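Local coordinates for hydrophilic protein, virA protein (Chromobacterium violaceum, PDB 3BO6) that probably acts as a phosphothreonine lyase effector of the VirA/SpvC family, eliminating phosphate from phosphothreonine in host target proteins, at residues A50-E58 and L104-W114; C75-I86 and A132-E143. All coordinates share one frame; numbering follows the deposited sequence.

Contact 1. Residues A50-E58 and L104-W114; sequences AMSQGFQLE and LFSVDSPIDKW
The edge of the F105 ring is turned toward a face of the F55 ring, an edge-to-face pair with centroids 5.5 Å apart and planes at 79°. CD2 of F105 leads the approach and stands 3.9 Å from F55 CD1. At its own edge F105 receives L57, whose CD2 methyl lies near the ring plane, 3.7 Å from F105 CE2; one face of F105 is covered by CZ2 of W114, offset toward the rim. The indole carries CB of L104 on a face and meets F55 obliquely, so F55, F105 and W114 form one aromatic cluster. F55 is also ringed by backbone oxygens: I111 O lies at its edge, near the plane, while L104 O approaches F55 CZ obliquely at 3.5 Å. That same carbonyl accepts a hydrogen bond from W114 NE1 (3.1 Å), bent to 137° at the hydrogen, which ties the indole to the end of helix 93-104. No direct hydrogen bond joins the segments; instead a water donates to Q53 O (2.6 Å) and to F105 O (2.9 Å). The evidence describes a β-hairpin, closed by a type I' turn from S52 to F55, whose aromatic residue packs into a helix-to-strand connection of the α/β fold.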
loop_
_atom_site.group_PDB
_atom_site.type_symbol
_atom_site.label_atom_id
_atom_site.label_comp_id
_atom_site.label_asym_id
_atom_site.label_seq_id
_atom_site.Cartn_x
_atom_site.Cartn_y
_atom_site.Cartn_z
ATOM N N ALA A 50 -10.227 -11.969 -14.100
ATOM C CA ALA A 50 -11.565 -11.655 -13.610
ATOM C C ALA A 50 -11.593 -10.163 -13.357
ATOM O O ALA A 50 -10.545 -9.522 -13.394
ATOM C CB ALA A 50 -11.869 -12.418 -12.338
ATOM N N MET A 51 -12.775 -9.612 -13.116
ATOM C CA MET A 51 -12.925 -8.172 -12.883
ATOM C C MET A 51 -13.869 -7.884 -11.722
ATOM O O MET A 51 -14.876 -8.583 -11.533
ATOM C CB MET A 51 -13.520 -7.472 -14.113
ATOM C CG MET A 51 -12.697 -7.514 -15.373
ATOM S SD MET A 51 -11.294 -6.382 -15.325
ATOM C CE MET A 51 -12.034 -4.837 -14.790
ATOM N N SER A 52 -13.553 -6.838 -10.964
ATOM C CA SER A 52 -14.502 -6.280 -10.005
ATOM C C SER A 52 -14.215 -4.801 -9.806
ATOM O O SER A 52 -13.061 -4.422 -9.591
ATOM C CB SER A 52 -14.431 -7.016 -8.674
ATOM O OG SER A 52 -15.408 -6.496 -7.777
ATOM N N GLN A 53 -15.253 -3.975 -9.889
ATOM C CA GLN A 53 -15.142 -2.538 -9.647
ATOM C C GLN A 53 -14.075 -1.864 -10.503
ATOM O O GLN A 53 -13.421 -0.915 -10.064
ATOM C CB GLN A 53 -14.875 -2.271 -8.164
ATOM C CG GLN A 53 -15.987 -2.791 -7.247
ATOM C CD GLN A 53 -17.223 -1.914 -7.285
ATOM O OE1 GLN A 53 -17.199 -0.816 -7.843
ATOM N NE2 GLN A 53 -18.308 -2.389 -6.687
ATOM N N GLY A 54 -13.881 -2.366 -11.716
ATOM C CA GLY A 54 -12.882 -1.783 -12.601
ATOM C C GLY A 54 -11.447 -2.214 -12.341
ATOM O O GLY A 54 -10.526 -1.729 -13.006
ATOM N N PHE A 55 -11.255 -3.133 -11.391
ATOM C CA PHE A 55 -9.946 -3.724 -11.129
ATOM C C PHE A 55 -9.860 -5.084 -11.840
ATOM O O PHE A 55 -10.759 -5.919 -11.702
ATOM C CB PHE A 55 -9.732 -3.918 -9.613
ATOM C CG PHE A 55 -9.395 -2.656 -8.860
ATOM C CD1 PHE A 55 -10.384 -1.745 -8.502
ATOM C CD2 PHE A 55 -8.084 -2.385 -8.489
ATOM C CE1 PHE A 55 -10.053 -0.582 -7.799
ATOM C CE2 PHE A 55 -7.759 -1.247 -7.789
ATOM C CZ PHE A 55 -8.731 -0.337 -7.448
ATOM N N GLN A 56 -8.805 -5.286 -12.621
ATOM C CA GLN A 56 -8.485 -6.595 -13.179
ATOM C C GLN A 56 -7.906 -7.467 -12.078
ATOM O O GLN A 56 -7.020 -7.027 -11.339
ATOM C CB GLN A 56 -7.458 -6.436 -14.299
ATOM C CG GLN A 56 -7.928 -5.544 -15.447
ATOM C CD GLN A 56 -6.934 -5.459 -16.595
ATOM O OE1 GLN A 56 -7.212 -4.856 -17.628
ATOM N NE2 GLN A 56 -5.775 -6.071 -16.419
ATOM N N LEU A 57 -8.397 -8.702 -11.964
ATOM C CA LEU A 57 -7.943 -9.621 -10.931
ATOM C C LEU A 57 -7.209 -10.808 -11.543
ATOM O O LEU A 57 -7.623 -11.328 -12.584
ATOM C CB LEU A 57 -9.123 -10.145 -10.118
ATOM C CG LEU A 57 -10.165 -9.126 -9.652
ATOM C CD1 LEU A 57 -11.291 -9.840 -8.901
ATOM C CD2 LEU A 57 -9.500 -8.090 -8.750
ATOM N N GLU A 58 -6.157 -11.267 -10.873
ATOM C CA GLU A 58 -5.372 -12.402 -11.363
ATOM C C GLU A 58 -4.925 -13.278 -10.215
ATOM O O GLU A 58 -4.450 -12.783 -9.195
ATOM C CB GLU A 58 -4.141 -11.903 -12.121
ATOM C CG GLU A 58 -4.455 -10.955 -13.260
ATOM C CD GLU A 58 -3.265 -10.096 -13.635
ATOM O OE1 GLU A 58 -3.208 -9.627 -14.790
ATOM O OE2 GLU A 58 -2.383 -9.892 -12.772
ATOM N N LEU A 104 -10.204 -1.122 -0.728
ATOM C CA LEU A 104 -9.245 -1.501 -1.767
ATOM C C LEU A 104 -9.855 -1.513 -3.167
ATOM O O LEU A 104 -9.138 -1.381 -4.164
ATOM C CB LEU A 104 -8.621 -2.864 -1.451
ATOM C CG LEU A 104 -7.675 -2.890 -0.246
ATOM C CD1 LEU A 104 -7.285 -4.328 0.107
ATOM C CD2 LEU A 104 -6.430 -2.062 -0.550
ATOM N N PHE A 105 -11.175 -1.704 -3.252
ATOM C CA PHE A 105 -11.884 -1.653 -4.532
ATOM C C PHE A 105 -12.635 -0.341 -4.729
ATOM O O PHE A 105 -13.408 -0.202 -5.667
ATOM C CB PHE A 105 -12.845 -2.842 -4.676
ATOM C CG PHE A 105 -12.156 -4.160 -4.866
ATOM C CD1 PHE A 105 -11.961 -5.010 -3.790
ATOM C CD2 PHE A 105 -11.727 -4.557 -6.127
ATOM C CE1 PHE A 105 -11.304 -6.238 -3.953
ATOM C CE2 PHE A 105 -11.068 -5.780 -6.301
ATOM C CZ PHE A 105 -10.872 -6.621 -5.221
ATOM N N SER A 106 -12.417 0.627 -3.848
ATOM C CA SER A 106 -13.174 1.878 -3.917
ATOM C C SER A 106 -12.872 2.694 -5.170
ATOM O O SER A 106 -11.707 2.827 -5.566
ATOM C CB SER A 106 -12.867 2.736 -2.684
ATOM O OG SER A 106 -13.452 4.038 -2.781
ATOM N N VAL A 107 -13.912 3.295 -5.758
ATOM C CA VAL A 107 -13.739 4.227 -6.871
ATOM C C VAL A 107 -12.859 5.418 -6.452
ATOM O O VAL A 107 -12.257 6.111 -7.294
ATOM C CB VAL A 107 -15.108 4.749 -7.365
ATOM C CG1 VAL A 107 -15.846 5.468 -6.240
ATOM C CG2 VAL A 107 -14.935 5.665 -8.563
ATOM N N ASP A 108 -12.790 5.663 -5.146
ATOM C CA ASP A 108 -12.046 6.790 -4.604
ATOM C C ASP A 108 -10.653 6.425 -4.093
ATOM O O ASP A 108 -9.921 7.288 -3.621
ATOM C CB ASP A 108 -12.849 7.459 -3.471
ATOM C CG ASP A 108 -14.190 8.005 -3.935
ATOM O OD1 ASP A 108 -14.262 8.605 -5.033
ATOM O OD2 ASP A 108 -15.177 7.820 -3.197
ATOM N N SER A 109 -10.278 5.146 -4.187
ATOM C CA SER A 109 -8.978 4.743 -3.680
ATOM C C SER A 109 -7.867 5.366 -4.511
ATOM O O SER A 109 -7.956 5.395 -5.737
ATOM C CB SER A 109 -8.814 3.226 -3.744
ATOM O OG SER A 109 -7.449 2.898 -3.484
ATOM N N PRO A 110 -6.799 5.845 -3.850
ATOM C CA PRO A 110 -5.641 6.368 -4.582
ATOM C C PRO A 110 -4.661 5.275 -5.004
ATOM O O PRO A 110 -3.651 5.620 -5.597
ATOM C CB PRO A 110 -4.977 7.283 -3.553
ATOM C CG PRO A 110 -5.255 6.618 -2.259
ATOM C CD PRO A 110 -6.628 5.951 -2.393
ATOM N N ILE A 111 -4.951 4.006 -4.711
ATOM C CA ILE A 111 -4.049 2.904 -5.007
ATOM C C ILE A 111 -4.546 2.147 -6.242
ATOM O O ILE A 111 -5.576 1.469 -6.201
ATOM C CB ILE A 111 -3.917 1.947 -3.801
ATOM C CG1 ILE A 111 -3.402 2.711 -2.561
ATOM C CG2 ILE A 111 -3.038 0.720 -4.165
ATOM C CD1 ILE A 111 -2.016 3.366 -2.747
ATOM N N ASP A 112 -3.802 2.257 -7.340
ATOM C CA ASP A 112 -4.156 1.596 -8.600
ATOM C C ASP A 112 -3.865 0.098 -8.625
ATOM O O ASP A 112 -4.461 -0.627 -9.413
ATOM C CB ASP A 112 -3.389 2.219 -9.764
ATOM C CG ASP A 112 -3.931 3.569 -10.191
ATOM O OD1 ASP A 112 -5.127 3.872 -9.984
ATOM O OD2 ASP A 112 -3.141 4.322 -10.804
ATOM N N LYS A 113 -2.940 -0.358 -7.787
ATOM C CA LYS A 113 -2.418 -1.719 -7.874
ATOM C C LYS A 113 -2.034 -2.236 -6.503
ATOM O O LYS A 113 -1.344 -1.537 -5.761
ATOM C CB LYS A 113 -1.194 -1.740 -8.801
ATOM C CG LYS A 113 -0.705 -3.138 -9.162
ATOM C CD LYS A 113 0.497 -3.093 -10.102
ATOM C CE LYS A 113 1.801 -3.057 -9.321
ATOM N NZ LYS A 113 2.919 -3.719 -10.064
ATOM N N TRP A 114 -2.450 -3.462 -6.184
ATOM C CA TRP A 114 -2.119 -4.096 -4.907
ATOM C C TRP A 114 -2.183 -5.616 -5.060
ATOM O O TRP A 114 -2.667 -6.109 -6.075
ATOM C CB TRP A 114 -3.049 -3.579 -3.777
ATOM C CG TRP A 114 -4.536 -3.674 -4.044
ATOM C CD1 TRP A 114 -5.335 -2.700 -4.561
ATOM C CD2 TRP A 114 -5.388 -4.804 -3.784
ATOM N NE1 TRP A 114 -6.646 -3.163 -4.653
ATOM C CE2 TRP A 114 -6.693 -4.446 -4.179
ATOM C CE3 TRP A 114 -5.167 -6.080 -3.262
ATOM C CZ2 TRP A 114 -7.774 -5.323 -4.076
ATOM C CZ3 TRP A 114 -6.243 -6.950 -3.155
ATOM C CH2 TRP A 114 -7.525 -6.573 -3.567
HETATM O O HOH W 1 -13.566 0.958 -8.316
#

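Contact 2. Residues C75-I86 and A132-E143; sequences CKGDFAGDKFHI and AQFTLYVKPDQE. With SO4 (sulfate ion), chain C.
K83 and H85 lie across from Y137 and T135 in non-hydrogen-bonded pairs of 82-86 and 134-137, neighbouring strands in the antiparallel sheet of the α/β phosphothreonine lyase fold. K83 can be followed outward: CB passes 3.4 Å from L136 O, CD approaches sulfate O2 and O4, CE lies between the T135 CG2 methyl and sulfate O4, and NZ comes obliquely to the Y137 ring, near CE1, while bonding sulfate O2 at 2.8 Å. A bend at chi3 (-63°) turns this tip, which also forms a salt bridge with E194 and shares a water with Y137 OH. H85 stands beside T135, pointing the same way, with T135 OG1 at the imidazole edge. Its NE2 donates to sulfate O4 over 2.7 Å, nearly straight at 166°, while ND1 bonds D180, which would fix the ring's rotation. The sulfate, probably from the crystallisation liquor, is also held by R127, R192 and R199; this basic pocket is consistent with a phosphate-binding site of the lyase. On the other sheet face F84, I86, F134 and L136 pack together, and F84 CE1 reaches V138 CG2 at 3.5 Å. The N-H groups of Q133 and F134 both turn to I86 O through weak hydrogen bonds, a classic β bulge. Beyond the strands, F79 receives the edge of Y137 in an offset edge-to-face pair, and backbone hydrogen bonds run from K76 N to D141 O and G77 N to P140 O. K139 NZ, salt-bridged to D112, also hydrogen-bonds C75 O, 3.1 Å away and 24° from the carbonyl plane.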
loop_
_atom_site.group_PDB
_atom_site.type_symbol
_atom_site.label_atom_id
_atom_site.label_comp_id
_atom_site.label_asym_id
_atom_site.label_seq_id
_atom_site.Cartn_x
_atom_site.Cartn_y
_atom_site.Cartn_z
ATOM N N CYS A 75 -3.666 7.134 -11.338
ATOM C CA CYS A 75 -2.363 7.792 -11.224
ATOM C C CYS A 75 -1.600 7.611 -12.523
ATOM O O CYS A 75 -1.418 6.484 -12.995
ATOM C CB CYS A 75 -1.566 7.235 -10.038
ATOM S SG CYS A 75 -2.288 7.679 -8.444
ATOM N N LYS A 76 -1.171 8.726 -13.113
ATOM C CA LYS A 76 -0.596 8.683 -14.463
ATOM C C LYS A 76 0.932 8.661 -14.476
ATOM O O LYS A 76 1.555 8.598 -15.537
ATOM C CB LYS A 76 -1.095 9.865 -15.293
ATOM C CG LYS A 76 -2.603 10.031 -15.311
ATOM C CD LYS A 76 -3.261 8.770 -15.847
ATOM C CE LYS A 76 -4.739 8.990 -16.138
ATOM N NZ LYS A 76 -5.394 7.747 -16.636
ATOM N N GLY A 77 1.527 8.721 -13.295
ATOM C CA GLY A 77 2.974 8.734 -13.190
ATOM C C GLY A 77 3.586 7.348 -13.153
ATOM O O GLY A 77 2.889 6.344 -12.965
ATOM N N ASP A 78 4.898 7.286 -13.360
ATOM C CA ASP A 78 5.628 6.028 -13.277
ATOM C C ASP A 78 5.902 5.665 -11.822
ATOM O O ASP A 78 6.248 6.529 -11.012
ATOM C CB ASP A 78 6.966 6.135 -14.007
ATOM C CG ASP A 78 6.809 6.259 -15.508
ATOM O OD1 ASP A 78 5.739 5.878 -16.032
ATOM O OD2 ASP A 78 7.773 6.713 -16.157
ATOM N N PHE A 79 5.768 4.384 -11.494
ATOM C CA PHE A 79 6.124 3.887 -10.168
ATOM C C PHE A 79 7.507 4.372 -9.767
ATOM O O PHE A 79 8.459 4.285 -10.557
ATOM C CB PHE A 79 6.089 2.364 -10.178
ATOM C CG PHE A 79 6.376 1.726 -8.848
ATOM C CD1 PHE A 79 5.595 2.001 -7.729
ATOM C CD2 PHE A 79 7.402 0.801 -8.736
ATOM C CE1 PHE A 79 5.844 1.368 -6.524
ATOM C CE2 PHE A 79 7.672 0.179 -7.533
ATOM C CZ PHE A 79 6.894 0.456 -6.419
ATOM N N ALA A 80 7.606 4.886 -8.543
ATOM C CA ALA A 80 8.836 5.475 -8.041
ATOM C C ALA A 80 9.326 4.748 -6.792
ATOM O O ALA A 80 10.135 5.278 -6.020
ATOM C CB ALA A 80 8.627 6.968 -7.772
ATOM N N GLY A 81 8.846 3.518 -6.602
ATOM C CA GLY A 81 9.341 2.662 -5.536
ATOM C C GLY A 81 8.572 2.674 -4.230
ATOM O O GLY A 81 8.820 1.832 -3.381
ATOM N N ASP A 82 7.646 3.616 -4.054
ATOM C CA ASP A 82 6.955 3.717 -2.770
ATOM C C ASP A 82 5.902 2.631 -2.607
ATOM O O ASP A 82 5.035 2.445 -3.475
ATOM C CB ASP A 82 6.364 5.117 -2.609
ATOM C CG ASP A 82 7.426 6.182 -2.651
ATOM O OD1 ASP A 82 8.396 6.063 -1.886
ATOM O OD2 ASP A 82 7.311 7.136 -3.455
ATOM N N LYS A 83 5.986 1.880 -1.516
ATOM C CA LYS A 83 5.010 0.823 -1.284
ATOM C C LYS A 83 4.703 0.684 0.194
ATOM O O LYS A 83 5.526 0.984 1.076
ATOM C CB LYS A 83 5.490 -0.504 -1.885
ATOM C CG LYS A 83 6.651 -1.145 -1.149
ATOM C CD LYS A 83 7.446 -2.123 -2.060
ATOM C CE LYS A 83 6.605 -3.290 -2.524
ATOM N NZ LYS A 83 7.384 -4.153 -3.467
ATOM N N PHE A 84 3.491 0.215 0.465
ATOM C CA PHE A 84 3.091 -0.128 1.815
ATOM C C PHE A 84 2.828 -1.607 1.938
ATOM O O PHE A 84 2.390 -2.252 0.986
ATOM C CB PHE A 84 1.781 0.576 2.204
ATOM C CG PHE A 84 1.855 2.068 2.195
ATOM C CD1 PHE A 84 1.186 2.804 1.221
ATOM C CD2 PHE A 84 2.528 2.744 3.197
ATOM C CE1 PHE A 84 1.219 4.200 1.224
ATOM C CE2 PHE A 84 2.572 4.139 3.217
ATOM C CZ PHE A 84 1.916 4.861 2.215
ATOM N N HIS A 85 3.036 -2.128 3.138
ATOM C CA HIS A 85 2.548 -3.451 3.480
ATOM C C HIS A 85 1.520 -3.284 4.579
ATOM O O HIS A 85 1.531 -2.285 5.317
ATOM C CB HIS A 85 3.699 -4.316 3.978
ATOM C CG HIS A 85 4.749 -4.565 2.947
ATOM N ND1 HIS A 85 6.020 -4.050 3.045
ATOM C CD2 HIS A 85 4.717 -5.285 1.799
ATOM C CE1 HIS A 85 6.731 -4.438 1.997
ATOM N NE2 HIS A 85 5.964 -5.196 1.233
ATOM N N ILE A 86 0.631 -4.268 4.683
ATOM C CA ILE A 86 -0.326 -4.357 5.780
ATOM C C ILE A 86 -0.124 -5.700 6.469
ATOM O O ILE A 86 -0.116 -6.746 5.803
ATOM C CB ILE A 86 -1.783 -4.257 5.293
ATOM C CG1 ILE A 86 -1.958 -3.052 4.364
ATOM C CG2 ILE A 86 -2.737 -4.155 6.501
ATOM C CD1 ILE A 86 -3.375 -2.917 3.787
ATOM N N ALA A 132 2.752 -8.554 6.480
ATOM C CA ALA A 132 2.880 -8.043 5.121
ATOM C C ALA A 132 2.103 -8.876 4.104
ATOM O O ALA A 132 2.601 -9.166 3.011
ATOM C CB ALA A 132 4.356 -7.959 4.716
ATOM N N GLN A 133 0.879 -9.257 4.472
ATOM C CA GLN A 133 0.047 -10.070 3.590
ATOM C C GLN A 133 -0.645 -9.239 2.516
ATOM O O GLN A 133 -1.199 -9.790 1.558
ATOM C CB GLN A 133 -0.972 -10.880 4.385
ATOM C CG GLN A 133 -0.326 -11.765 5.440
ATOM C CD GLN A 133 -0.375 -11.173 6.833
ATOM O OE1 GLN A 133 -0.579 -9.968 7.010
ATOM N NE2 GLN A 133 -0.170 -12.013 7.843
ATOM N N PHE A 134 -0.642 -7.918 2.669
ATOM C CA PHE A 134 -1.100 -7.030 1.603
ATOM C C PHE A 134 0.046 -6.125 1.203
ATOM O O PHE A 134 0.764 -5.618 2.070
ATOM C CB PHE A 134 -2.266 -6.131 2.059
ATOM C CG PHE A 134 -3.495 -6.886 2.514
ATOM C CD1 PHE A 134 -4.636 -6.924 1.727
ATOM C CD2 PHE A 134 -3.506 -7.522 3.743
ATOM C CE1 PHE A 134 -5.774 -7.623 2.160
ATOM C CE2 PHE A 134 -4.625 -8.222 4.168
ATOM C CZ PHE A 134 -5.749 -8.259 3.382
ATOM N N THR A 135 0.224 -5.923 -0.096
ATOM C CA THR A 135 1.204 -4.977 -0.618
ATOM C C THR A 135 0.478 -3.961 -1.489
ATOM O O THR A 135 -0.257 -4.339 -2.391
ATOM C CB THR A 135 2.259 -5.721 -1.442
ATOM O OG1 THR A 135 2.922 -6.685 -0.607
ATOM C CG2 THR A 135 3.284 -4.736 -2.004
ATOM N N LEU A 136 0.659 -2.677 -1.189
ATOM C CA LEU A 136 0.024 -1.585 -1.924
ATOM C C LEU A 136 1.092 -0.796 -2.658
ATOM O O LEU A 136 2.051 -0.326 -2.032
ATOM C CB LEU A 136 -0.686 -0.622 -0.957
ATOM C CG LEU A 136 -1.568 -1.193 0.151
ATOM C CD1 LEU A 136 -2.097 -0.070 1.035
ATOM C CD2 LEU A 136 -2.720 -1.965 -0.450
ATOM N N TYR A 137 0.927 -0.622 -3.965
ATOM C CA TYR A 137 1.887 0.113 -4.781
ATOM C C TYR A 137 1.421 1.538 -5.005
ATOM O O TYR A 137 0.350 1.764 -5.577
ATOM C CB TYR A 137 2.089 -0.598 -6.120
ATOM C CG TYR A 137 2.594 -2.009 -5.956
ATOM C CD1 TYR A 137 3.947 -2.281 -5.869
ATOM C CD2 TYR A 137 1.713 -3.062 -5.848
ATOM C CE1 TYR A 137 4.404 -3.599 -5.724
ATOM C CE2 TYR A 137 2.147 -4.354 -5.698
ATOM C CZ TYR A 137 3.479 -4.626 -5.624
ATOM O OH TYR A 137 3.835 -5.950 -5.475
ATOM N N VAL A 138 2.212 2.503 -4.538
ATOM C CA VAL A 138 1.874 3.909 -4.669
ATOM C C VAL A 138 2.542 4.420 -5.938
ATOM O O VAL A 138 3.686 4.054 -6.231
ATOM C CB VAL A 138 2.385 4.713 -3.464
ATOM C CG1 VAL A 138 1.872 6.149 -3.559
ATOM C CG2 VAL A 138 1.930 4.063 -2.165
ATOM N N LYS A 139 1.825 5.235 -6.701
ATOM C CA LYS A 139 2.397 5.874 -7.894
ATOM C C LYS A 139 2.121 7.367 -7.824
ATOM O O LYS A 139 1.051 7.766 -7.392
ATOM C CB LYS A 139 1.728 5.328 -9.157
ATOM C CG LYS A 139 1.902 3.833 -9.389
ATOM C CD LYS A 139 0.753 3.293 -10.239
ATOM C CE LYS A 139 0.596 4.036 -11.564
ATOM N NZ LYS A 139 -0.644 3.609 -12.305
ATOM N N PRO A 140 3.087 8.193 -8.261
ATOM C CA PRO A 140 2.769 9.618 -8.404
ATOM C C PRO A 140 1.597 9.774 -9.373
ATOM O O PRO A 140 1.480 9.007 -10.334
ATOM C CB PRO A 140 4.033 10.237 -9.023
ATOM C CG PRO A 140 5.019 9.166 -9.143
ATOM C CD PRO A 140 4.430 7.846 -8.744
ATOM N N ASP A 141 0.737 10.752 -9.105
ATOM C CA ASP A 141 -0.486 10.935 -9.877
ATOM C C ASP A 141 -0.318 11.666 -11.197
ATOM O O ASP A 141 -1.075 11.417 -12.139
ATOM C CB ASP A 141 -1.565 11.634 -9.037
ATOM C CG ASP A 141 -1.107 12.964 -8.471
ATOM O OD1 ASP A 141 0.001 13.026 -7.900
ATOM O OD2 ASP A 141 -1.880 13.945 -8.560
ATOM N N GLN A 142 0.655 12.571 -11.274
ATOM C CA GLN A 142 0.812 13.401 -12.471
ATOM C C GLN A 142 1.620 12.696 -13.557
ATOM O O GLN A 142 2.450 11.834 -13.270
ATOM C CB GLN A 142 1.436 14.752 -12.111
ATOM C CG GLN A 142 0.647 15.509 -11.046
ATOM C CD GLN A 142 1.337 16.776 -10.603
ATOM O OE1 GLN A 142 2.048 16.788 -9.598
ATOM N NE2 GLN A 142 1.148 17.848 -11.360
ATOM N N GLU A 143 1.354 13.054 -14.808
ATOM C CA GLU A 143 2.010 12.408 -15.934
ATOM C C GLU A 143 3.530 12.585 -15.900
ATOM O O GLU A 143 4.270 11.749 -16.414
ATOM C CB GLU A 143 1.431 12.947 -17.247
ATOM C CG GLU A 143 -0.069 12.718 -17.381
ATOM C CD GLU A 143 -0.619 13.220 -18.702
ATOM O OE1 GLU A 143 0.191 13.473 -19.620
ATOM O OE2 GLU A 143 -1.857 13.359 -18.822
HETATM S S SO4 C . 8.517 -6.342 -0.907
HETATM O O1 SO4 C . 8.958 -5.691 0.344
HETATM O O2 SO4 C . 9.227 -5.769 -2.041
HETATM O O3 SO4 C . 8.806 -7.762 -0.826
HETATM O O4 SO4 C . 7.082 -6.120 -1.100
HETATM O O HOH W 2 3.937 8.673 -17.229
HETATM O O HOH W 3 6.112 5.340 -6.128
HETATM O O HOH W 4 6.121 -6.361 -4.563
#

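Contacts 1 and 2 have centres about 13 Å apart and meet through one antiparallel sheet, in which strands 113-117 and 134-137 are neighbours. Their segments alternate along the chain. D112 of contact 1 is the polar junction: its OD2 lies 2.9 Å from C75 N, a probable hydrogen bond, and forms a salt bridge with K139 NZ at 3.0 Å, while its other oxygen pairs with R70. On the apolar side, L104 CD2 packs against L136 CD2 at 3.7 Å. Only contact 2 carries the sulfate pocket; contact 1 belongs to the same sheet, and its W114, on strand 113-117, places CB 3.2 Å from T135 O.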